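Local coordinates for phage tail sheath protein (Desulfitobacterium hafniense, PDB 3HXL) that probably forms the sheath subunit that surrounds the tube of a contractile phage tail, at residues A[382-385]-A[386-390]; A[355-358]-A[359-363]; A[371-374]-A[375-378]; A[345-348]-A[349-353]. All coordinates share one frame; numbering follows the deposited sequence.

Contact 1: A[382-385]-A[386-390]; sequences ECIN and YMNTL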
ATOM      1  N   GLU A 382      -8.537 -30.862  -3.767  1.00 26.39           N
ATOM      2  CA  GLU A 382      -8.589 -29.425  -3.980  1.00 30.99           C
ATOM      3  C   GLU A 382      -7.202 -28.791  -3.920  1.00 30.72           C
ATOM      4  O   GLU A 382      -6.924 -27.828  -4.635  1.00 24.27           O
ATOM      5  CB  GLU A 382      -9.524 -28.769  -2.961  1.00 29.69           C
ATOM      6  CG  GLU A 382     -10.979 -29.190  -3.127  1.00 46.08           C
ATOM      7  CD  GLU A 382     -11.523 -28.899  -4.521  1.00 55.43           C
ATOM      8  OE1 GLU A 382     -11.650 -27.706  -4.874  1.00 53.79           O
ATOM      9  OE2 GLU A 382     -11.815 -29.864  -5.262  1.00 48.90           O
ATOM     10  N   CYS A 383      -6.332 -29.334  -3.076  1.00 27.21           N
ATOM     11  CA  CYS A 383      -4.979 -28.804  -2.959  1.00 32.57           C
ATOM     12  C   CYS A 383      -4.158 -29.169  -4.187  1.00 29.93           C
ATOM     13  O   CYS A 383      -3.377 -28.360  -4.689  1.00 26.77           O
ATOM     14  CB  CYS A 383      -4.313 -29.334  -1.691  1.00 33.05           C
ATOM     15  SG  CYS A 383      -5.075 -28.670  -0.190  1.00 39.99           S
ATOM     16  N   ILE A 384      -4.337 -30.394  -4.668  1.00 24.99           N
ATOM     17  CA  ILE A 384      -3.624 -30.844  -5.850  1.00 23.26           C
ATOM     18  C   ILE A 384      -4.004 -29.941  -7.012  1.00 27.67           C
ATOM     19  O   ILE A 384      -3.141 -29.467  -7.751  1.00 28.30           O
ATOM     20  CB  ILE A 384      -3.984 -32.298  -6.191  1.00 24.05           C
ATOM     21  CG1 ILE A 384      -3.438 -33.226  -5.104  1.00 29.77           C
ATOM     22  CG2 ILE A 384      -3.424 -32.679  -7.553  1.00 30.36           C
ATOM     23  CD1 ILE A 384      -1.937 -33.209  -4.986  1.00 44.55           C
ATOM     24  N   ASN A 385      -5.299 -29.694  -7.171  1.00 27.75           N
ATOM     25  CA  ASN A 385      -5.754 -28.833  -8.253  1.00 29.23           C
ATOM     26  C   ASN A 385      -5.141 -27.450  -8.117  1.00 31.37           C
ATOM     27  O   ASN A 385      -4.778 -26.825  -9.114  1.00 28.75           O
ATOM     28  CB  ASN A 385      -7.275 -28.729  -8.253  1.00 31.40           C
ATOM     29  CG  ASN A 385      -7.937 -30.047  -8.588  1.00 39.73           C
ATOM     30  OD1 ASN A 385      -7.474 -30.776  -9.468  1.00 38.56           O
ATOM     31  ND2 ASN A 385      -9.028 -30.358  -7.899  1.00 46.19           N
ATOM     32  N   TYR A 386      -5.028 -26.978  -6.879  1.00 25.12           N
ATOM     33  CA  TYR A 386      -4.448 -25.667  -6.620  1.00 28.78           C
ATOM     34  C   TYR A 386      -2.981 -25.665  -7.038  1.00 23.84           C
ATOM     35  O   TYR A 386      -2.523 -24.754  -7.727  1.00 27.43           O
ATOM     36  CB  TYR A 386      -4.543 -25.321  -5.131  1.00 28.88           C
ATOM     37  CG  TYR A 386      -3.850 -24.023  -4.769  1.00 24.36           C
ATOM     38  CD1 TYR A 386      -4.524 -22.803  -4.835  1.00 27.31           C
ATOM     39  CD2 TYR A 386      -2.505 -24.012  -4.399  1.00 23.21           C
ATOM     40  CE1 TYR A 386      -3.874 -21.604  -4.540  1.00 25.35           C
ATOM     41  CE2 TYR A 386      -1.846 -22.823  -4.106  1.00 19.98           C
ATOM     42  CZ  TYR A 386      -2.531 -21.625  -4.179  1.00 20.17           C
ATOM     43  OH  TYR A 386      -1.872 -20.447  -3.900  1.00 25.11           O
HETATM   44  N   MSE A 387      -2.246 -26.686  -6.613  1.00 22.35           N
HETATM   45  CA  MSE A 387      -0.834 -26.768  -6.947  1.00 20.69           C
HETATM   46  C   MSE A 387      -0.633 -26.890  -8.452  1.00 27.03           C
HETATM   47  O   MSE A 387       0.320 -26.336  -9.001  1.00 21.37           O
HETATM   48  CB  MSE A 387      -0.186 -27.943  -6.217  1.00 25.33           C
HETATM   49  CG  MSE A 387      -0.183 -27.796  -4.697  1.00 26.37           C
HETATM   50 SE   MSE A 387       0.814 -26.228  -4.077  1.00 36.99          SE
HETATM   51  CE  MSE A 387       2.600 -26.886  -4.392  1.00 24.59           C
ATOM     52  N   ASN A 388      -1.530 -27.604  -9.127  1.00 24.79           N
ATOM     53  CA  ASN A 388      -1.416 -27.750 -10.573  1.00 29.29           C
ATOM     54  C   ASN A 388      -1.602 -26.399 -11.253  1.00 27.44           C
ATOM     55  O   ASN A 388      -0.973 -26.117 -12.272  1.00 28.52           O
ATOM     56  CB  ASN A 388      -2.439 -28.761 -11.104  1.00 25.74           C
ATOM     57  CG  ASN A 388      -2.031 -30.193 -10.821  1.00 27.75           C
ATOM     58  OD1 ASN A 388      -0.846 -30.532 -10.877  1.00 27.89           O
ATOM     59  ND2 ASN A 388      -3.006 -31.045 -10.531  1.00 31.19           N
ATOM     60  N   THR A 389      -2.462 -25.561 -10.682  1.00 25.07           N
ATOM     61  CA  THR A 389      -2.709 -24.233 -11.233  1.00 28.17           C
ATOM     62  C   THR A 389      -1.453 -23.370 -11.116  1.00 32.82           C
ATOM     63  O   THR A 389      -1.151 -22.571 -12.007  1.00 31.69           O
ATOM     64  CB  THR A 389      -3.871 -23.536 -10.501  1.00 33.99           C
ATOM     65  OG1 THR A 389      -5.061 -24.316 -10.654  1.00 33.12           O
ATOM     66  CG2 THR A 389      -4.112 -22.145 -11.070  1.00 32.80           C
ATOM     67  N   LEU A 390      -0.722 -23.530 -10.015  1.00 26.63           N
ATOM     68  CA  LEU A 390       0.508 -22.772  -9.812  1.00 27.29           C
ATOM     69  C   LEU A 390       1.554 -23.218 -10.823  1.00 24.19           C
ATOM     70  O   LEU A 390       2.335 -22.411 -11.326  1.00 23.48           O
ATOM     71  CB  LEU A 390       1.056 -22.982  -8.394  1.00 19.15           C
ATOM     72  CG  LEU A 390       0.369 -22.230  -7.253  1.00 24.73           C
ATOM     73  CD1 LEU A 390       1.023 -22.591  -5.925  1.00 26.19           C
ATOM     74  CD2 LEU A 390       0.487 -20.730  -7.500  1.00 27.58           C
TER
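Asn385 O is gripped twice by Thr389, one turn further along helix 373-392. The backbone Thr389 N donates to Asn385 O at 3.1 Å, and the hydroxyl Thr389 OG1 donates to the same Asn385 O at 3.0 Å. The two donors come from opposite faces of the carbonyl plane, each tilted just under 30° from it. The hydroxyl gets there because OG1 sits beside the backbone N of Thr389 (chi1 -60°), which turns it back along the helix.

Backbone bonds hold the overlapping turns just before. Met387 N to Cys383 O and Asn388 N to Ile384 O are both 2.8 Å. On the flank, Ile384 and Asn388 lie side by side and point the same way. The CG2 branch of Ile384 touches the amide nitrogen ND2 of Asn388 at 3.4 Å, a contact without a hydrogen bond.

Tyr386 touches the preceding turn mainly through CB, which lies 3.3 Å from Cys383 O. With CG anti to the backbone N (chi1 175°), its ring leads away to helix 344-364. There the hydroxyl OH bonds Asp356 OD2, and the ring meets Phe357 edge-to-face. Cys383 and Met387, here selenomethionine, pack on Leu405 of strand 405-408.

The helix thus has a polar flank and a buried one. On the polar flank the Thr389 hydroxyl spends its hydrogen on its own helix, which should fix its rotation.

Contact 2: A[355-358]-A[359-363]; sequences NDFV and RIFSK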
ATOM      1  N   ASN A 355      -1.911 -17.732   2.318  1.00 23.63           N
ATOM      2  CA  ASN A 355      -3.126 -16.932   2.261  1.00 24.53           C
ATOM      3  C   ASN A 355      -4.272 -17.622   1.529  1.00 24.88           C
ATOM      4  O   ASN A 355      -5.402 -17.627   2.016  1.00 28.16           O
ATOM      5  CB  ASN A 355      -2.829 -15.577   1.620  1.00 18.47           C
ATOM      6  CG  ASN A 355      -1.924 -14.711   2.484  1.00 32.58           C
ATOM      7  OD1 ASN A 355      -1.358 -13.717   2.012  1.00 30.86           O
ATOM      8  ND2 ASN A 355      -1.790 -15.075   3.758  1.00 19.99           N
ATOM      9  N   ASP A 356      -3.995 -18.200   0.365  1.00 23.56           N
ATOM     10  CA  ASP A 356      -5.047 -18.883  -0.379  1.00 23.30           C
ATOM     11  C   ASP A 356      -5.603 -20.064   0.411  1.00 27.54           C
ATOM     12  O   ASP A 356      -6.817 -20.185   0.578  1.00 29.44           O
ATOM     13  CB  ASP A 356      -4.537 -19.354  -1.746  1.00 19.69           C
ATOM     14  CG  ASP A 356      -4.176 -18.194  -2.665  1.00 26.21           C
ATOM     15  OD1 ASP A 356      -4.728 -17.090  -2.478  1.00 22.68           O
ATOM     16  OD2 ASP A 356      -3.350 -18.391  -3.581  1.00 23.23           O
ATOM     17  N   PHE A 357      -4.724 -20.932   0.902  1.00 26.85           N
ATOM     18  CA  PHE A 357      -5.164 -22.085   1.680  1.00 26.15           C
ATOM     19  C   PHE A 357      -6.057 -21.662   2.838  1.00 29.60           C
ATOM     20  O   PHE A 357      -7.155 -22.193   3.009  1.00 34.86           O
ATOM     21  CB  PHE A 357      -3.959 -22.856   2.228  1.00 22.49           C
ATOM     22  CG  PHE A 357      -3.374 -23.844   1.254  1.00 22.88           C
ATOM     23  CD1 PHE A 357      -3.644 -23.748  -0.113  1.00 25.78           C
ATOM     24  CD2 PHE A 357      -2.528 -24.850   1.697  1.00 20.20           C
ATOM     25  CE1 PHE A 357      -3.076 -24.641  -1.016  1.00 22.10           C
ATOM     26  CE2 PHE A 357      -1.953 -25.748   0.804  1.00 26.08           C
ATOM     27  CZ  PHE A 357      -2.230 -25.642  -0.559  1.00 20.92           C
ATOM     28  N   VAL A 358      -5.579 -20.714   3.640  1.00 29.14           N
ATOM     29  CA  VAL A 358      -6.346 -20.226   4.778  1.00 34.34           C
ATOM     30  C   VAL A 358      -7.737 -19.789   4.324  1.00 39.70           C
ATOM     31  O   VAL A 358      -8.731 -20.050   5.002  1.00 36.57           O
ATOM     32  CB  VAL A 358      -5.645 -19.028   5.465  1.00 25.97           C
ATOM     33  CG1 VAL A 358      -6.572 -18.410   6.506  1.00 37.50           C
ATOM     34  CG2 VAL A 358      -4.357 -19.492   6.134  1.00 29.01           C
ATOM     35  N   ARG A 359      -7.801 -19.139   3.167  1.00 40.00           N
ATOM     36  CA  ARG A 359      -9.065 -18.659   2.621  1.00 46.36           C
ATOM     37  C   ARG A 359      -9.952 -19.802   2.119  1.00 44.87           C
ATOM     38  O   ARG A 359     -11.141 -19.858   2.434  1.00 46.58           O
ATOM     39  CB  ARG A 359      -8.790 -17.659   1.490  1.00 43.08           C
ATOM     40  CG  ARG A 359     -10.025 -17.131   0.781  1.00 57.43           C
ATOM     41  CD  ARG A 359      -9.666 -15.965  -0.136  1.00 55.06           C
ATOM     42  NE  ARG A 359      -8.660 -16.330  -1.131  1.00 57.29           N
ATOM     43  CZ  ARG A 359      -8.878 -17.161  -2.145  1.00 55.58           C
ATOM     44  NH1 ARG A 359     -10.072 -17.716  -2.305  1.00 57.88           N
ATOM     45  NH2 ARG A 359      -7.901 -17.438  -2.999  1.00 56.83           N
ATOM     46  N   ILE A 360      -9.366 -20.714   1.352  1.00 42.16           N
ATOM     47  CA  ILE A 360     -10.105 -21.849   0.806  1.00 39.47           C
ATOM     48  C   ILE A 360     -10.653 -22.780   1.881  1.00 43.12           C
ATOM     49  O   ILE A 360     -11.806 -23.204   1.814  1.00 40.79           O
ATOM     50  CB  ILE A 360      -9.218 -22.684  -0.139  1.00 35.54           C
ATOM     51  CG1 ILE A 360      -8.683 -21.795  -1.262  1.00 50.31           C
ATOM     52  CG2 ILE A 360     -10.005 -23.855  -0.703  1.00 46.17           C
ATOM     53  CD1 ILE A 360      -9.761 -21.051  -2.019  1.00 52.59           C
ATOM     54  N   PHE A 361      -9.826 -23.104   2.868  1.00 36.57           N
ATOM     55  CA  PHE A 361     -10.251 -23.995   3.936  1.00 44.60           C
ATOM     56  C   PHE A 361     -11.298 -23.360   4.843  1.00 44.03           C
ATOM     57  O   PHE A 361     -12.290 -23.995   5.191  1.00 44.46           O
ATOM     58  CB  PHE A 361      -9.056 -24.431   4.789  1.00 42.97           C
ATOM     59  CG  PHE A 361      -7.935 -25.042   4.001  1.00 45.20           C
ATOM     60  CD1 PHE A 361      -8.188 -25.747   2.828  1.00 48.53           C
ATOM     61  CD2 PHE A 361      -6.621 -24.931   4.448  1.00 49.84           C
ATOM     62  CE1 PHE A 361      -7.149 -26.326   2.107  1.00 50.25           C
ATOM     63  CE2 PHE A 361      -5.576 -25.506   3.737  1.00 42.71           C
ATOM     64  CZ  PHE A 361      -5.841 -26.208   2.565  1.00 50.44           C
ATOM     65  N   SER A 362     -11.072 -22.108   5.224  1.00 46.99           N
ATOM     66  CA  SER A 362     -11.986 -21.397   6.107  1.00 55.56           C
ATOM     67  C   SER A 362     -13.339 -21.100   5.473  1.00 59.74           C
ATOM     68  O   SER A 362     -14.329 -20.894   6.177  1.00 67.51           O
ATOM     69  CB  SER A 362     -11.353 -20.082   6.572  1.00 54.26           C
ATOM     70  OG  SER A 362     -10.153 -20.316   7.287  1.00 54.02           O
ATOM     71  N   LYS A 363     -13.384 -21.081   4.146  1.00 60.88           N
ATOM     72  CA  LYS A 363     -14.627 -20.786   3.443  1.00 65.61           C
ATOM     73  C   LYS A 363     -15.406 -22.013   2.977  1.00 65.45           C
ATOM     74  O   LYS A 363     -16.588 -22.157   3.285  1.00 68.01           O
ATOM     75  CB  LYS A 363     -14.344 -19.884   2.237  1.00 67.42           C
ATOM     76  CG  LYS A 363     -13.982 -18.450   2.593  1.00 71.69           C
ATOM     77  CD  LYS A 363     -15.188 -17.678   3.109  1.00 75.58           C
ATOM     78  CE  LYS A 363     -16.254 -17.524   2.032  1.00 76.20           C
ATOM     79  NZ  LYS A 363     -17.419 -16.723   2.505  1.00 78.67           N
TER
HETATM   80  O   HOH W   1      -5.730 -14.999  -0.950  1.00 47.10           O
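This is an i to i+3 and i to i+4 contact within the last turns of helix 344-364, in the C-terminal domain of the sheath protein. It has an aromatic side and a charged side. On the aromatic side, Phe357 and Phe361 run side by side and point the same way. Their rings meet obliquely, with centroids 5.1 Å apart and planes at 49°. CZ of Phe361 lies over one face of the Phe357 ring, and CE2 of Phe361 reaches CB of Phe357 at 3.5 Å. Helix 373-392 and strand 431-438 cover this pair.

On the charged side, Arg359 NH2 makes a salt bridge to Asp356 OD1 at 3.2 Å. The guanidinium meets the oxygen from above the carboxylate plane, 59° out of it. A bend at chi3 (58°) folds the arginine back to this position. Water 1 joins the same two groups, donating to Asp356 OD1 and accepting from Arg359 NE. The other oxygen, OD2, bonds Tyr386 OH.

Further on, Val358 O accepts both Ser362 N at 3.1 Å and Ser362 OG at 2.7 Å. Asp356 is buried, and both its oxygens have partners. The nearby arginine would probably stabilise its negative charge.

Contact 3: A[371-374]-A[375-378]; sequences NNAD and GRNL
The chain leaves an extended backbone at Asn372, the N-cap, and enters the first turn of helix 373-392. Asn372 O receives the first of these helical bonds, from Arg376 N at 2.9 Å. Ala373 O takes Asn377 N, and Asp374 O takes Leu378 N.

Arg376 also returns to the cap with its side chain. Its NE donates to Asn372 O at 2.9 Å, so this carbonyl oxygen holds two N-H groups of one residue. The backbone N comes almost straight on, with a C=O...N angle of 167°. NE instead stands above the carbonyl plane, 85° out of it, while the oxygen lies at the edge of the guanidinium. The bend at chi3 (-68°) turns the guanidinium back over the start of the helix. Asn371 crosses the arginine at a slant, with OD1 3.4 Å from Arg376 CD and the two flat groups steeply turned against each other.

Further along, water 2 bridges Asp374 OD1 and Asn377 OD1, donating to both, at 2.6 Å to the aspartate oxygen.

The contact lies at the protein surface. Asn371 ND2 bonds Ser409 OG and Val413 O, so the loop before helix 373-392 is tied to the chain between strands 405-408 and 415-422.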
ATOM      1  N   ASN A 371     -13.059 -34.956   9.771  1.00 34.92           N
ATOM      2  CA  ASN A 371     -11.769 -35.624   9.633  1.00 39.13           C
ATOM      3  C   ASN A 371     -11.915 -37.125   9.413  1.00 42.35           C
ATOM      4  O   ASN A 371     -11.672 -37.932  10.314  1.00 42.74           O
ATOM      5  CB  ASN A 371     -10.893 -35.357  10.865  1.00 35.19           C
ATOM      6  CG  ASN A 371      -9.596 -36.153  10.846  1.00 42.93           C
ATOM      7  OD1 ASN A 371      -8.923 -36.252   9.817  1.00 49.25           O
ATOM      8  ND2 ASN A 371      -9.233 -36.716  11.993  1.00 48.34           N
ATOM      9  N   ASN A 372     -12.326 -37.488   8.204  1.00 40.84           N
ATOM     10  CA  ASN A 372     -12.492 -38.886   7.836  1.00 40.43           C
ATOM     11  C   ASN A 372     -11.873 -39.139   6.465  1.00 38.64           C
ATOM     12  O   ASN A 372     -11.387 -38.215   5.810  1.00 41.04           O
ATOM     13  CB  ASN A 372     -13.980 -39.274   7.850  1.00 31.71           C
ATOM     14  CG  ASN A 372     -14.856 -38.317   7.061  1.00 32.20           C
ATOM     15  OD1 ASN A 372     -16.072 -38.278   7.253  1.00 32.26           O
ATOM     16  ND2 ASN A 372     -14.248 -37.548   6.168  1.00 39.43           N
ATOM     17  N   ALA A 373     -11.884 -40.393   6.037  1.00 38.67           N
ATOM     18  CA  ALA A 373     -11.301 -40.767   4.757  1.00 34.66           C
ATOM     19  C   ALA A 373     -11.746 -39.876   3.595  1.00 29.97           C
ATOM     20  O   ALA A 373     -10.915 -39.311   2.885  1.00 24.19           O
ATOM     21  CB  ALA A 373     -11.626 -42.222   4.453  1.00 38.72           C
ATOM     22  N   ASP A 374     -13.054 -39.749   3.402  1.00 21.78           N
ATOM     23  CA  ASP A 374     -13.576 -38.949   2.302  1.00 26.40           C
ATOM     24  C   ASP A 374     -13.308 -37.463   2.436  1.00 30.78           C
ATOM     25  O   ASP A 374     -12.972 -36.794   1.455  1.00 26.85           O
ATOM     26  CB  ASP A 374     -15.074 -39.194   2.140  1.00 26.77           C
ATOM     27  CG  ASP A 374     -15.377 -40.615   1.725  1.00 33.02           C
ATOM     28  OD1 ASP A 374     -14.850 -41.041   0.669  1.00 19.49           O
ATOM     29  OD2 ASP A 374     -16.130 -41.302   2.455  1.00 25.98           O
ATOM     30  N   GLY A 375     -13.468 -36.947   3.648  1.00 28.06           N
ATOM     31  CA  GLY A 375     -13.215 -35.539   3.879  1.00 31.91           C
ATOM     32  C   GLY A 375     -11.780 -35.194   3.525  1.00 26.37           C
ATOM     33  O   GLY A 375     -11.532 -34.201   2.846  1.00 31.31           O
ATOM     34  N   ARG A 376     -10.837 -36.018   3.975  1.00 26.42           N
ATOM     35  CA  ARG A 376      -9.416 -35.794   3.706  1.00 29.99           C
ATOM     36  C   ARG A 376      -9.080 -35.936   2.224  1.00 31.04           C
ATOM     37  O   ARG A 376      -8.221 -35.223   1.700  1.00 27.63           O
ATOM     38  CB  ARG A 376      -8.564 -36.765   4.532  1.00 29.73           C
ATOM     39  CG  ARG A 376      -8.531 -36.445   6.027  1.00 36.03           C
ATOM     40  CD  ARG A 376      -7.912 -37.572   6.843  1.00 37.64           C
ATOM     41  NE  ARG A 376      -8.759 -38.764   6.840  1.00 57.54           N
ATOM     42  CZ  ARG A 376      -8.490 -39.886   7.502  1.00 53.96           C
ATOM     43  NH1 ARG A 376      -7.387 -39.987   8.232  1.00 67.90           N
ATOM     44  NH2 ARG A 376      -9.329 -40.912   7.434  1.00 46.36           N
ATOM     45  N   ASN A 377      -9.755 -36.865   1.555  1.00 25.73           N
ATOM     46  CA  ASN A 377      -9.538 -37.087   0.132  1.00 30.81           C
ATOM     47  C   ASN A 377      -9.962 -35.866  -0.671  1.00 26.94           C
ATOM     48  O   ASN A 377      -9.270 -35.450  -1.598  1.00 29.35           O
ATOM     49  CB  ASN A 377     -10.327 -38.315  -0.336  1.00 28.50           C
ATOM     50  CG  ASN A 377      -9.638 -39.622   0.011  1.00 34.94           C
ATOM     51  OD1 ASN A 377     -10.205 -40.703  -0.170  1.00 34.19           O
ATOM     52  ND2 ASN A 377      -8.408 -39.532   0.507  1.00 21.95           N
ATOM     53  N   LEU A 378     -11.102 -35.289  -0.305  1.00 30.83           N
ATOM     54  CA  LEU A 378     -11.618 -34.120  -1.005  1.00 34.70           C
ATOM     55  C   LEU A 378     -10.706 -32.911  -0.829  1.00 33.98           C
ATOM     56  O   LEU A 378     -10.494 -32.135  -1.764  1.00 30.71           O
ATOM     57  CB  LEU A 378     -13.025 -33.790  -0.501  1.00 35.45           C
ATOM     58  CG  LEU A 378     -13.788 -32.704  -1.261  1.00 40.10           C
ATOM     59  CD1 LEU A 378     -13.868 -33.049  -2.744  1.00 36.91           C
ATOM     60  CD2 LEU A 378     -15.176 -32.567  -0.667  1.00 32.08           C
TER
HETATM   61  O   HOH W   2     -13.026 -40.248  -1.033  1.00 26.40           O

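Contact 4: A[345-348]-A[349-353]; sequences RVIR and VLDGI
Val346 and Leu350 form the loosely touching part of this contact, whereas Ile347 and Asp351 are drawn close together. All four lie on the first half of helix 344-364, one turn apart in each pair.

In the close pair, Asp351 N donates to Ile347 O at 2.7 Å. The two side chains are set at a slant to each other. The CG2 branch of Ile347 meets the carboxylate oxygen OD2 of Asp351 at 3.1 Å. With chi1 of Ile347 at -64°, CG1 lies beside the backbone N, and CG2 is anti to that N and beside the carbonyl carbon. That places the CG2 methyl on the side of the next turn. The carboxylate carbon CG of Asp351 lies 3.0 Å from Ile347 O.

In the looser pair, the side chains run side by side and point the same way. CG1 of Val346 touches CD1 of Leu350 at 4.0 Å, a light apolar contact. Both residues rest on Ile431 of strand 431-438. Leu350 is partly exposed, while Val346 is buried.

The arginines turn to other parts of the chain. The backbone oxygens Arg345 O and Arg348 O accept Val349 N at 3.1 Å and Gly352 N at 2.9 Å. The guanidinium of Arg348 has CA of Arg345 over one face, toward the rim and 3.5 Å above its plane. Its NH2 makes a salt bridge to Asp326 and a hydrogen bond to Glu281 O.

The buried Asp351 has its charge met from outside the helix, by Arg224, which bonds OD2. In this buried setting that attraction is probably stronger than it would be in water.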
ATOM      1  N   ARG A 345      10.119 -13.341  -5.060  1.00 15.11           N
ATOM      2  CA  ARG A 345       9.172 -14.134  -5.838  1.00 17.43           C
ATOM      3  C   ARG A 345       8.875 -15.425  -5.073  1.00 16.13           C
ATOM      4  O   ARG A 345       7.753 -15.921  -5.096  1.00 15.00           O
ATOM      5  CB  ARG A 345       9.728 -14.480  -7.226  1.00 14.03           C
ATOM      6  CG  ARG A 345       8.873 -15.534  -7.935  1.00 19.66           C
ATOM      7  CD  ARG A 345       9.144 -15.601  -9.429  1.00 24.38           C
ATOM      8  NE  ARG A 345      10.557 -15.753  -9.730  1.00 28.97           N
ATOM      9  CZ  ARG A 345      11.050 -15.852 -10.961  1.00 43.77           C
ATOM     10  NH1 ARG A 345      10.229 -15.817 -12.011  1.00 26.23           N
ATOM     11  NH2 ARG A 345      12.362 -15.974 -11.138  1.00 22.92           N
ATOM     12  N   VAL A 346       9.882 -15.975  -4.396  1.00 14.53           N
ATOM     13  CA  VAL A 346       9.664 -17.193  -3.617  1.00 15.30           C
ATOM     14  C   VAL A 346       8.667 -16.856  -2.510  1.00 15.23           C
ATOM     15  O   VAL A 346       7.724 -17.609  -2.250  1.00 16.97           O
ATOM     16  CB  VAL A 346      10.983 -17.725  -3.006  1.00 17.34           C
ATOM     17  CG1 VAL A 346      10.697 -18.832  -1.980  1.00 15.20           C
ATOM     18  CG2 VAL A 346      11.868 -18.272  -4.118  1.00 16.61           C
ATOM     19  N   ILE A 347       8.868 -15.712  -1.869  1.00 16.43           N
ATOM     20  CA  ILE A 347       7.960 -15.286  -0.813  1.00 16.17           C
ATOM     21  C   ILE A 347       6.534 -15.107  -1.355  1.00 13.75           C
ATOM     22  O   ILE A 347       5.562 -15.462  -0.685  1.00 13.48           O
ATOM     23  CB  ILE A 347       8.443 -13.966  -0.159  1.00 16.20           C
ATOM     24  CG1 ILE A 347       9.789 -14.196   0.533  1.00 18.56           C
ATOM     25  CG2 ILE A 347       7.418 -13.470   0.863  1.00 15.51           C
ATOM     26  CD1 ILE A 347       9.794 -15.351   1.529  1.00 24.18           C
ATOM     27  N   ARG A 348       6.401 -14.558  -2.562  1.00 15.37           N
ATOM     28  CA  ARG A 348       5.071 -14.382  -3.142  1.00 15.45           C
ATOM     29  C   ARG A 348       4.364 -15.714  -3.361  1.00 14.07           C
ATOM     30  O   ARG A 348       3.171 -15.840  -3.079  1.00 15.69           O
ATOM     31  CB  ARG A 348       5.131 -13.622  -4.477  1.00 17.35           C
ATOM     32  CG  ARG A 348       5.348 -12.109  -4.344  1.00 14.68           C
ATOM     33  CD  ARG A 348       5.212 -11.383  -5.703  1.00 15.21           C
ATOM     34  NE  ARG A 348       6.431 -11.378  -6.518  1.00 13.37           N
ATOM     35  CZ  ARG A 348       7.504 -10.631  -6.260  1.00 18.72           C
ATOM     36  NH1 ARG A 348       7.523  -9.831  -5.199  1.00 14.03           N
ATOM     37  NH2 ARG A 348       8.548 -10.661  -7.077  1.00 10.20           N
ATOM     38  N   VAL A 349       5.080 -16.715  -3.860  1.00 16.70           N
ATOM     39  CA  VAL A 349       4.424 -17.996  -4.085  1.00 15.28           C
ATOM     40  C   VAL A 349       4.053 -18.676  -2.767  1.00 17.03           C
ATOM     41  O   VAL A 349       2.960 -19.239  -2.638  1.00 16.93           O
ATOM     42  CB  VAL A 349       5.282 -18.941  -4.952  1.00 24.48           C
ATOM     43  CG1 VAL A 349       6.655 -19.116  -4.357  1.00 33.19           C
ATOM     44  CG2 VAL A 349       4.575 -20.286  -5.087  1.00 29.65           C
ATOM     45  N   LEU A 350       4.939 -18.600  -1.780  1.00 14.09           N
ATOM     46  CA  LEU A 350       4.670 -19.208  -0.485  1.00 12.45           C
ATOM     47  C   LEU A 350       3.579 -18.453   0.274  1.00 19.07           C
ATOM     48  O   LEU A 350       2.719 -19.074   0.910  1.00 17.31           O
ATOM     49  CB  LEU A 350       5.950 -19.280   0.348  1.00 17.86           C
ATOM     50  CG  LEU A 350       7.067 -20.150  -0.234  1.00 21.16           C
ATOM     51  CD1 LEU A 350       8.184 -20.275   0.790  1.00 18.01           C
ATOM     52  CD2 LEU A 350       6.527 -21.540  -0.587  1.00 20.24           C
ATOM     53  N   ASP A 351       3.604 -17.121   0.221  1.00 16.35           N
ATOM     54  CA  ASP A 351       2.565 -16.341   0.894  1.00 18.24           C
ATOM     55  C   ASP A 351       1.236 -16.632   0.196  1.00 16.65           C
ATOM     56  O   ASP A 351       0.174 -16.651   0.827  1.00 17.69           O
ATOM     57  CB  ASP A 351       2.871 -14.835   0.838  1.00 13.62           C
ATOM     58  CG  ASP A 351       4.034 -14.435   1.736  1.00 19.70           C
ATOM     59  OD1 ASP A 351       4.583 -15.310   2.441  1.00 22.57           O
ATOM     60  OD2 ASP A 351       4.401 -13.236   1.736  1.00 20.42           O
ATOM     61  N   GLY A 352       1.301 -16.866  -1.112  1.00 17.62           N
ATOM     62  CA  GLY A 352       0.093 -17.173  -1.863  1.00 15.75           C
ATOM     63  C   GLY A 352      -0.498 -18.493  -1.405  1.00 15.83           C
ATOM     64  O   GLY A 352      -1.714 -18.623  -1.234  1.00 20.14           O
ATOM     65  N   ILE A 353       0.367 -19.482  -1.212  1.00 15.94           N
ATOM     66  CA  ILE A 353      -0.076 -20.793  -0.754  1.00 16.95           C
ATOM     67  C   ILE A 353      -0.717 -20.635   0.615  1.00 22.25           C
ATOM     68  O   ILE A 353      -1.799 -21.165   0.877  1.00 21.68           O
ATOM     69  CB  ILE A 353       1.106 -21.773  -0.652  1.00 16.96           C
ATOM     70  CG1 ILE A 353       1.575 -22.164  -2.056  1.00 15.58           C
ATOM     71  CG2 ILE A 353       0.702 -23.009   0.147  1.00 17.18           C
ATOM     72  CD1 ILE A 353       2.808 -23.047  -2.066  1.00 16.63           C
TER

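From the N-terminal side the order is contact 4, contact 2, contact 3, contact 1. All are local and follow in series. None encloses a loop, nests in another or crosses it. Contacts 4 and 2 adjoin along helix 344-364, with centres 15 Å apart. The chain then turns back, and contacts 3 and 1 adjoin along helix 373-392. Contact 3 lies at the start of helix 373-392 and touches neither contact 2 nor contact 4. Contact 1 ties the two helices together. Besides its bond to Asp356 of contact 2, Tyr386 OH lies 3.2 Å from Gly352 O of contact 4, a probable hydrogen bond. Cys383 SG meets Phe361 CZ, and Leu390 meets Ile353.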